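Local coordinates for carboxylesterase (Ferroplasma acidiphilum, PDB 3WJ2), which probably hydrolyses carboxylic ester bonds, as an acid-adapted carboxylesterase of the alpha/beta-hydrolase fold, at residues B[150-155]-B[175-180]; B[187-192]-B[231-236]; B[235-240]-B[262-267]. All blocks are in the same frame, centred on the assembly; numbering follows the deposited sequence.

Contact 1 lies in the core, its centre about 11 Å from that of the chain, whereas contacts 2 and 3, with centres at about 17 and 20 Å, are partly buried and both touch the second subunit. Contacts 2 and 3 share Asp235 and Asp236, and Pro231 O of contact 2 touches Phe237 CE1 of contact 3 (3.4 Å). Met176 SD of contact 1 in turn reaches Asn239 and Leu240 of contact 3. The chemistry shifts with place: a strand paired with the start of its parallel neighbour in contact 1, leucine, proline and alanine side chains with one backbone bond in contact 2, and a phenylalanine against a helix end, with bridging waters, in contact 3.

Contact 1 (B[150-155]-B[175-180]); sequences IGVAGD and EMPAVQ
Val152 meets 175-180 with both its side chain and its backbone. Both methyls meet the CB-CG edge of the Pro177 ring, CG1 and CG2 each 3.9 Å from Pro177 CG, the side chains crossing at a slant. CG1 stands anti to the carbonyl carbon (chi1 -64°), which leaves CG2 between the two backbone branches and turned to the ring as well. A branched, apolar residue suits this buried place, with Phe134 of helix 125-139 and Cys166 of helix 157-172 also packed against it. An alanine here would lack both methyls and would probably leave a gap beside the ring of Pro177.

Proline fits because its ring is wholly apolar and its nitrogen has no hydrogen to satisfy; Leu165 and Cys166 pack on it too. The next residue supplies the first backbone bond: Ala178 N donates to Ile150 O at 2.8 Å. Pro177 CA and Ala178 CB also approach that oxygen, while the isoleucine side chain turns to Leu80 and Phe134. The second bond runs the other way, from Val152 N to Val179 O at 2.9 Å, and is nearly straight (173° at the hydrogen). Between them the Gly151 CA lies 3.4 Å from Val179 O; glycine suits the place, since there is no room for a CB beside Val179 CG1. Gln180, paired with Val152 in a parallel bridge, carries its amide away from the contact, where NE2 donates to Pro241 O.

Strand 150-155, helix 157-172 and strand 180-183 form a beta-alpha-beta crossover, the repeating element of the alpha/beta-hydrolase sheet. Gly154 belongs to a sequence consistent with the GxSxG nucleophile elbow, which begins at the end of this strand and leads into helix 157-172.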
loop_
_atom_site.group_PDB
_atom_site.type_symbol
_atom_site.label_atom_id
_atom_site.label_comp_id
_atom_site.label_asym_id
_atom_site.label_seq_id
_atom_site.Cartn_x
_atom_site.Cartn_y
_atom_site.Cartn_z
ATOM N N ILE B 150 -6.768 -14.718 34.089
ATOM C CA ILE B 150 -5.839 -15.413 33.154
ATOM C C ILE B 150 -6.122 -14.995 31.755
ATOM O O ILE B 150 -7.287 -15.135 31.301
ATOM C CB ILE B 150 -6.026 -16.913 33.325
ATOM C CG1 ILE B 150 -5.739 -17.310 34.812
ATOM C CG2 ILE B 150 -5.056 -17.683 32.393
ATOM C CD1 ILE B 150 -6.043 -18.783 35.058
ATOM N N GLY B 151 -5.062 -14.507 31.075
ATOM C CA GLY B 151 -5.145 -14.215 29.586
ATOM C C GLY B 151 -4.237 -15.192 28.862
ATOM O O GLY B 151 -3.614 -16.057 29.452
ATOM N N VAL B 152 -4.287 -15.053 27.550
ATOM C CA VAL B 152 -3.456 -15.917 26.692
ATOM C C VAL B 152 -2.703 -15.068 25.719
ATOM O O VAL B 152 -3.124 -13.968 25.384
ATOM C CB VAL B 152 -4.250 -16.996 25.944
ATOM C CG1 VAL B 152 -4.879 -17.991 26.965
ATOM C CG2 VAL B 152 -5.387 -16.390 25.039
ATOM N N ALA B 153 -1.545 -15.596 25.278
ATOM C CA ALA B 153 -0.685 -14.776 24.404
ATOM C C ALA B 153 0.204 -15.680 23.598
ATOM O O ALA B 153 0.402 -16.846 23.987
ATOM C CB ALA B 153 0.149 -13.874 25.293
ATOM N N GLY B 154 0.752 -15.153 22.533
ATOM C CA GLY B 154 1.801 -15.969 21.791
ATOM C C GLY B 154 2.393 -15.122 20.658
ATOM O O GLY B 154 2.017 -13.972 20.518
ATOM N N ASP B 155 3.376 -15.697 20.011
ATOM C CA ASP B 155 3.921 -15.099 18.784
ATOM C C ASP B 155 3.913 -16.077 17.694
ATOM O O ASP B 155 4.083 -17.254 17.852
ATOM C CB ASP B 155 5.359 -14.597 19.060
ATOM C CG ASP B 155 6.321 -15.689 19.466
ATOM O OD1 ASP B 155 6.178 -16.249 20.583
ATOM O OD2 ASP B 155 7.200 -16.113 18.664
ATOM N N GLU B 175 -15.610 -20.810 29.839
ATOM C CA GLU B 175 -14.753 -19.756 30.412
ATOM C C GLU B 175 -13.852 -19.204 29.286
ATOM O O GLU B 175 -13.334 -19.957 28.456
ATOM C CB GLU B 175 -13.916 -20.300 31.544
ATOM C CG GLU B 175 -13.248 -19.133 32.298
ATOM C CD GLU B 175 -12.431 -19.497 33.526
ATOM O OE1 GLU B 175 -12.507 -20.641 34.048
ATOM O OE2 GLU B 175 -11.705 -18.592 33.987
ATOM N N MET B 176 -13.721 -17.891 29.222
ATOM C CA MET B 176 -12.956 -17.349 28.118
ATOM C C MET B 176 -11.717 -16.662 28.799
ATOM O O MET B 176 -11.779 -16.122 29.911
ATOM C CB MET B 176 -13.911 -16.343 27.308
ATOM C CG MET B 176 -15.016 -17.057 26.126
ATOM S SD MET B 176 -14.701 -15.639 25.039
ATOM C CE MET B 176 -13.094 -16.346 24.664
ATOM N N PRO B 177 -10.545 -16.667 28.109
ATOM C CA PRO B 177 -9.436 -15.839 28.624
ATOM C C PRO B 177 -9.758 -14.353 28.755
ATOM O O PRO B 177 -10.658 -13.852 28.032
ATOM C CB PRO B 177 -8.362 -16.017 27.542
ATOM C CG PRO B 177 -8.709 -17.322 26.854
ATOM C CD PRO B 177 -10.217 -17.292 26.805
ATOM N N ALA B 178 -9.033 -13.643 29.653
ATOM C CA ALA B 178 -9.300 -12.258 29.932
ATOM C C ALA B 178 -8.855 -11.328 28.781
ATOM O O ALA B 178 -9.390 -10.260 28.641
ATOM C CB ALA B 178 -8.592 -11.859 31.228
ATOM N N VAL B 179 -7.831 -11.787 28.035
ATOM C CA VAL B 179 -7.249 -10.983 26.958
ATOM C C VAL B 179 -6.529 -11.973 26.043
ATOM O O VAL B 179 -6.179 -13.052 26.540
ATOM C CB VAL B 179 -6.352 -9.898 27.508
ATOM C CG1 VAL B 179 -5.108 -10.481 28.327
ATOM C CG2 VAL B 179 -5.855 -9.025 26.268
ATOM N N GLN B 180 -6.419 -11.603 24.769
ATOM C CA GLN B 180 -5.603 -12.341 23.813
ATOM C C GLN B 180 -4.572 -11.404 23.313
ATOM O O GLN B 180 -4.897 -10.398 22.725
ATOM C CB GLN B 180 -6.481 -13.015 22.706
ATOM C CG GLN B 180 -7.385 -11.996 21.948
ATOM C CD GLN B 180 -8.210 -12.661 20.889
ATOM O OE1 GLN B 180 -7.717 -13.489 20.170
ATOM N NE2 GLN B 180 -9.530 -12.255 20.785
#

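Contact 2 (B[187-192]-B[231-236]); sequences LAPDNF and PLVADD
Leu187 joins 231-236 through its carbonyl as well as its side chain. Its O accepts from Leu232 N at 3.2 Å along a nearly straight N-H, while Pro231, which has no hydrogen to offer, merely packs beside the same oxygen. In Leu187 a chi1 of -70° sets CG beside the backbone N, and from there CD2 comes within 4.0 Å of Pro231 CG, the two side chains meeting at about a right angle.

Leu232 returns the contact with one branch. Its chi1 of -90° is swung well off the usual staggered value, and CD1 lies anti to CA (chi2 165°), which carries that methyl out to the other loop. There CD1 touches both Leu187 CB (3.8 Å) and Ala188 CB, the latter at a tight 3.5 Å; the short alanine side chain lets the leucine methyl come this close. Further along, Pro189 CD grazes Val233 CG1 at 4.4 Å.

Tyr260 of helix 254-266 touches both Leu187 and Pro231, and Phe192 of the second subunit packs on Ala188 and Leu232. Leu232 O accepts from Asn191 ND2 of that subunit.

The chemistry implies a join mainly of apolar carbon contacts beside the subunit interface, with one backbone hydrogen bond meeting the polar need of Leu187 O.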
loop_
_atom_site.group_PDB
_atom_site.type_symbol
_atom_site.label_atom_id
_atom_site.label_comp_id
_atom_site.label_asym_id
_atom_site.label_seq_id
_atom_site.Cartn_x
_atom_site.Cartn_y
_atom_site.Cartn_z
ATOM N N LEU B 187 -2.733 -16.695 10.509
ATOM C CA LEU B 187 -4.153 -16.801 10.749
ATOM C C LEU B 187 -4.963 -17.395 9.568
ATOM O O LEU B 187 -6.197 -17.634 9.684
ATOM C CB LEU B 187 -4.738 -15.425 10.958
ATOM C CG LEU B 187 -4.322 -14.724 12.299
ATOM C CD1 LEU B 187 -4.660 -13.185 12.148
ATOM C CD2 LEU B 187 -4.960 -15.353 13.483
ATOM N N ALA B 188 -4.393 -17.301 8.389
ATOM C CA ALA B 188 -5.178 -17.536 7.142
ATOM C C ALA B 188 -4.381 -18.428 6.193
ATOM O O ALA B 188 -3.109 -18.518 6.209
ATOM C CB ALA B 188 -5.497 -16.157 6.443
ATOM N N PRO B 189 -5.147 -19.025 5.225
ATOM C CA PRO B 189 -4.473 -19.813 4.226
ATOM C C PRO B 189 -3.904 -18.898 3.161
ATOM O O PRO B 189 -4.431 -18.920 2.014
ATOM C CB PRO B 189 -5.608 -20.636 3.606
ATOM C CG PRO B 189 -6.850 -19.716 3.724
ATOM C CD PRO B 189 -6.628 -19.041 5.078
ATOM N N ASP B 190 -2.734 -18.314 3.369
ATOM C CA ASP B 190 -2.323 -17.152 2.421
ATOM C C ASP B 190 -1.079 -17.370 1.599
ATOM O O ASP B 190 0.051 -17.389 2.126
ATOM C CB ASP B 190 -2.235 -15.890 3.286
ATOM C CG ASP B 190 -1.871 -14.635 2.486
ATOM O OD1 ASP B 190 -2.069 -14.722 1.281
ATOM O OD2 ASP B 190 -1.455 -13.642 3.145
ATOM N N ASN B 191 -1.198 -17.511 0.286
ATOM C CA ASN B 191 -0.031 -17.446 -0.606
ATOM C C ASN B 191 -0.256 -16.402 -1.708
ATOM O O ASN B 191 0.267 -16.486 -2.848
ATOM C CB ASN B 191 0.346 -18.810 -1.220
ATOM C CG ASN B 191 -0.697 -19.311 -2.191
ATOM O OD1 ASN B 191 -1.868 -18.929 -2.104
ATOM N ND2 ASN B 191 -0.308 -20.213 -3.078
ATOM N N PHE B 192 -0.993 -15.379 -1.352
ATOM C CA PHE B 192 -1.381 -14.449 -2.445
ATOM C C PHE B 192 -1.611 -13.023 -2.005
ATOM O O PHE B 192 -1.903 -12.205 -2.934
ATOM C CB PHE B 192 -2.683 -14.996 -3.176
ATOM C CG PHE B 192 -3.802 -15.221 -2.267
ATOM C CD1 PHE B 192 -4.572 -14.157 -1.736
ATOM C CD2 PHE B 192 -4.025 -16.554 -1.806
ATOM C CE1 PHE B 192 -5.605 -14.399 -0.811
ATOM C CE2 PHE B 192 -4.971 -16.816 -0.864
ATOM C CZ PHE B 192 -5.819 -15.771 -0.400
ATOM N N PRO B 231 -8.143 -18.988 12.033
ATOM C CA PRO B 231 -9.211 -18.197 12.635
ATOM C C PRO B 231 -9.904 -17.271 11.635
ATOM O O PRO B 231 -11.058 -16.896 11.858
ATOM C CB PRO B 231 -8.464 -17.357 13.727
ATOM C CG PRO B 231 -7.416 -18.379 14.191
ATOM C CD PRO B 231 -6.925 -19.055 12.877
ATOM N N LEU B 232 -9.208 -16.885 10.557
ATOM C CA LEU B 232 -9.849 -15.971 9.626
ATOM C C LEU B 232 -10.971 -16.680 8.896
ATOM O O LEU B 232 -11.735 -15.980 8.241
ATOM C CB LEU B 232 -8.803 -15.379 8.623
ATOM C CG LEU B 232 -8.267 -14.118 9.237
ATOM C CD1 LEU B 232 -6.949 -13.707 8.454
ATOM C CD2 LEU B 232 -9.284 -12.901 9.186
ATOM N N VAL B 233 -11.087 -17.998 8.984
ATOM C CA VAL B 233 -12.240 -18.668 8.306
ATOM C C VAL B 233 -13.489 -18.684 9.179
ATOM O O VAL B 233 -14.543 -19.189 8.683
ATOM C CB VAL B 233 -11.817 -20.039 7.666
ATOM C CG1 VAL B 233 -10.618 -19.868 6.718
ATOM C CG2 VAL B 233 -11.565 -21.017 8.653
ATOM N N ALA B 234 -13.440 -18.232 10.452
ATOM C CA ALA B 234 -14.623 -18.144 11.357
ATOM C C ALA B 234 -15.666 -17.267 10.678
ATOM O O ALA B 234 -15.356 -16.377 9.913
ATOM C CB ALA B 234 -14.281 -17.541 12.693
ATOM N N ASP B 235 -16.909 -17.570 10.943
ATOM C CA ASP B 235 -17.909 -16.710 10.316
ATOM C C ASP B 235 -18.445 -15.638 11.283
ATOM O O ASP B 235 -19.223 -14.773 10.874
ATOM C CB ASP B 235 -18.994 -17.563 9.613
ATOM C CG ASP B 235 -19.626 -18.555 10.536
ATOM O OD1 ASP B 235 -19.694 -18.260 11.763
ATOM O OD2 ASP B 235 -20.058 -19.647 10.025
ATOM N N ASP B 236 -17.961 -15.622 12.535
ATOM C CA ASP B 236 -18.478 -14.757 13.557
ATOM C C ASP B 236 -17.324 -14.446 14.531
ATOM O O ASP B 236 -16.696 -15.397 15.046
ATOM C CB ASP B 236 -19.582 -15.500 14.327
ATOM C CG ASP B 236 -20.134 -14.706 15.515
ATOM O OD1 ASP B 236 -19.905 -13.510 15.581
ATOM O OD2 ASP B 236 -20.915 -15.266 16.342
#

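Contact 3 (B[235-240]-B[262-267]); sequences DDFSNL and KKLREA
Phe237 to Leu240 form a type II beta turn that lies against the C-terminal end of helix 254-266, where Ala267 has just left the helix. Ser238 and Ala267 are the nearest pair of CA atoms, 5.1 Å apart. No direct hydrogen bond crosses; two waters do so instead, both donating to Ala267 O. One also donates to Ser238 OG, and the other accepts from Asn239 N, so Ala267 O, just beyond the helix, takes two water bonds.

Ahead of the turn, Asp236 OD1 accepts from Ser238 N at 2.9 Å, closing an Asx turn, and from Ser238 OG through its syn lone pair. The loop leads into strand 243-248, and the helix follows that strand, so the contact packs two connections of the alpha/beta-hydrolase fold together.

Phe237 carries the largest share of the contact, a large apolar ring suited to its buried place. Its chi1 of -60° turns the ring away from the carbonyl and beside Lys263, whose CE comes within 3.8 Å of Phe237 CE2. The lysine chain, bent at chi2 and chi3, brings CB and CE against CD2 and CE2 at a slant and lets NZ form a salt bridge with Glu266 OE1 (2.6 Å). Ala267 CB is small enough to lie close to the turn backbone, 3.6 Å from Phe237 C. Leu264 CD2 meets Leu240 CD1 at 3.7 Å, and the latter methyl lies in plane at the edge of the Phe237 ring. Tyr260 also meets that ring, its plane turned by about 85°.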
loop_
_atom_site.group_PDB
_atom_site.type_symbol
_atom_site.label_atom_id
_atom_site.label_comp_id
_atom_site.label_asym_id
_atom_site.label_seq_id
_atom_site.Cartn_x
_atom_site.Cartn_y
_atom_site.Cartn_z
ATOM N N ASP B 235 -16.909 -17.570 10.943
ATOM C CA ASP B 235 -17.909 -16.710 10.316
ATOM C C ASP B 235 -18.445 -15.638 11.283
ATOM O O ASP B 235 -19.223 -14.773 10.874
ATOM C CB ASP B 235 -18.994 -17.563 9.613
ATOM C CG ASP B 235 -19.626 -18.555 10.536
ATOM O OD1 ASP B 235 -19.694 -18.260 11.763
ATOM O OD2 ASP B 235 -20.058 -19.647 10.025
ATOM N N ASP B 236 -17.961 -15.622 12.535
ATOM C CA ASP B 236 -18.478 -14.757 13.557
ATOM C C ASP B 236 -17.324 -14.446 14.531
ATOM O O ASP B 236 -16.696 -15.397 15.046
ATOM C CB ASP B 236 -19.582 -15.500 14.327
ATOM C CG ASP B 236 -20.134 -14.706 15.515
ATOM O OD1 ASP B 236 -19.905 -13.510 15.581
ATOM O OD2 ASP B 236 -20.915 -15.266 16.342
ATOM N N PHE B 237 -17.047 -13.153 14.741
ATOM C CA PHE B 237 -16.057 -12.735 15.744
ATOM C C PHE B 237 -16.620 -12.137 17.010
ATOM O O PHE B 237 -15.861 -11.622 17.832
ATOM C CB PHE B 237 -15.048 -11.854 15.029
ATOM C CG PHE B 237 -14.362 -12.584 13.923
ATOM C CD1 PHE B 237 -13.305 -13.509 14.226
ATOM C CD2 PHE B 237 -14.694 -12.377 12.629
ATOM C CE1 PHE B 237 -12.685 -14.209 13.185
ATOM C CE2 PHE B 237 -14.133 -13.020 11.600
ATOM C CZ PHE B 237 -13.049 -13.970 11.849
ATOM N N SER B 238 -17.957 -12.234 17.237
ATOM C CA SER B 238 -18.560 -11.741 18.447
ATOM C C SER B 238 -18.094 -12.404 19.689
ATOM O O SER B 238 -17.835 -13.638 19.689
ATOM C CB SER B 238 -20.106 -12.042 18.387
ATOM O OG SER B 238 -20.598 -11.553 17.183
ATOM N N ASN B 239 -18.060 -11.641 20.777
ATOM C CA ASN B 239 -17.950 -12.169 22.075
ATOM C C ASN B 239 -16.610 -12.873 22.302
ATOM O O ASN B 239 -16.463 -13.662 23.234
ATOM C CB ASN B 239 -19.102 -13.128 22.365
ATOM C CG ASN B 239 -20.451 -12.377 22.286
ATOM O OD1 ASN B 239 -20.551 -11.284 22.856
ATOM N ND2 ASN B 239 -21.424 -12.903 21.540
ATOM N N LEU B 240 -15.630 -12.438 21.529
ATOM C CA LEU B 240 -14.209 -12.848 21.826
ATOM C C LEU B 240 -13.563 -11.932 22.877
ATOM O O LEU B 240 -14.006 -10.777 23.088
ATOM C CB LEU B 240 -13.418 -12.769 20.530
ATOM C CG LEU B 240 -13.794 -13.851 19.538
ATOM C CD1 LEU B 240 -13.133 -13.760 18.207
ATOM C CD2 LEU B 240 -13.572 -15.320 20.141
ATOM N N LYS B 262 -9.454 -5.636 12.361
ATOM C CA LYS B 262 -10.631 -4.928 11.817
ATOM C C LYS B 262 -11.868 -5.761 11.957
ATOM O O LYS B 262 -12.907 -5.203 12.351
ATOM C CB LYS B 262 -10.412 -4.551 10.411
ATOM C CG LYS B 262 -9.231 -3.468 10.228
ATOM C CD LYS B 262 -8.745 -3.308 8.833
ATOM C CE LYS B 262 -7.756 -2.036 8.833
ATOM N NZ LYS B 262 -7.186 -1.907 7.522
ATOM N N LYS B 263 -11.761 -7.057 11.712
ATOM C CA LYS B 263 -12.950 -7.944 11.914
ATOM C C LYS B 263 -13.387 -7.989 13.348
ATOM O O LYS B 263 -14.568 -8.084 13.678
ATOM C CB LYS B 263 -12.695 -9.374 11.390
ATOM C CG LYS B 263 -12.416 -9.453 9.856
ATOM C CD LYS B 263 -13.697 -8.957 9.192
ATOM C CE LYS B 263 -14.775 -10.117 9.290
ATOM N NZ LYS B 263 -16.130 -9.575 8.707
ATOM N N LEU B 264 -12.431 -8.052 14.300
ATOM C CA LEU B 264 -12.736 -8.025 15.690
ATOM C C LEU B 264 -13.530 -6.743 16.033
ATOM O O LEU B 264 -14.520 -6.826 16.717
ATOM C CB LEU B 264 -11.470 -8.104 16.647
ATOM C CG LEU B 264 -10.812 -9.471 16.507
ATOM C CD1 LEU B 264 -9.552 -9.500 17.443
ATOM C CD2 LEU B 264 -11.651 -10.655 16.951
ATOM N N ARG B 265 -13.037 -5.571 15.589
ATOM C CA ARG B 265 -13.693 -4.265 15.934
ATOM C C ARG B 265 -15.080 -4.195 15.241
ATOM O O ARG B 265 -15.964 -3.690 15.923
ATOM C CB ARG B 265 -12.795 -3.110 15.445
ATOM C CG ARG B 265 -11.453 -2.980 16.283
ATOM C CD ARG B 265 -11.750 -2.688 17.741
ATOM N NE ARG B 265 -12.569 -1.463 17.858
ATOM C CZ ARG B 265 -13.721 -1.405 18.487
ATOM N NH1 ARG B 265 -14.263 -2.480 19.050
ATOM N NH2 ARG B 265 -14.388 -0.214 18.558
ATOM N N GLU B 266 -15.165 -4.700 14.026
ATOM C CA GLU B 266 -16.524 -4.786 13.345
ATOM C C GLU B 266 -17.530 -5.580 14.157
ATOM O O GLU B 266 -18.793 -5.270 14.088
ATOM C CB GLU B 266 -16.340 -5.404 11.989
ATOM C CG GLU B 266 -17.632 -5.592 11.147
ATOM C CD GLU B 266 -17.265 -6.327 9.889
ATOM O OE1 GLU B 266 -16.917 -7.531 10.024
ATOM O OE2 GLU B 266 -17.283 -5.711 8.777
ATOM N N ALA B 267 -17.116 -6.602 14.924
ATOM C CA ALA B 267 -18.010 -7.438 15.806
ATOM C C ALA B 267 -18.175 -6.912 17.203
ATOM O O ALA B 267 -18.769 -7.523 18.099
ATOM C CB ALA B 267 -17.402 -8.877 15.818
HETATM O O HOH W 1 -21.068 -8.640 16.973
HETATM O O HOH W 2 -18.956 -8.853 20.542
#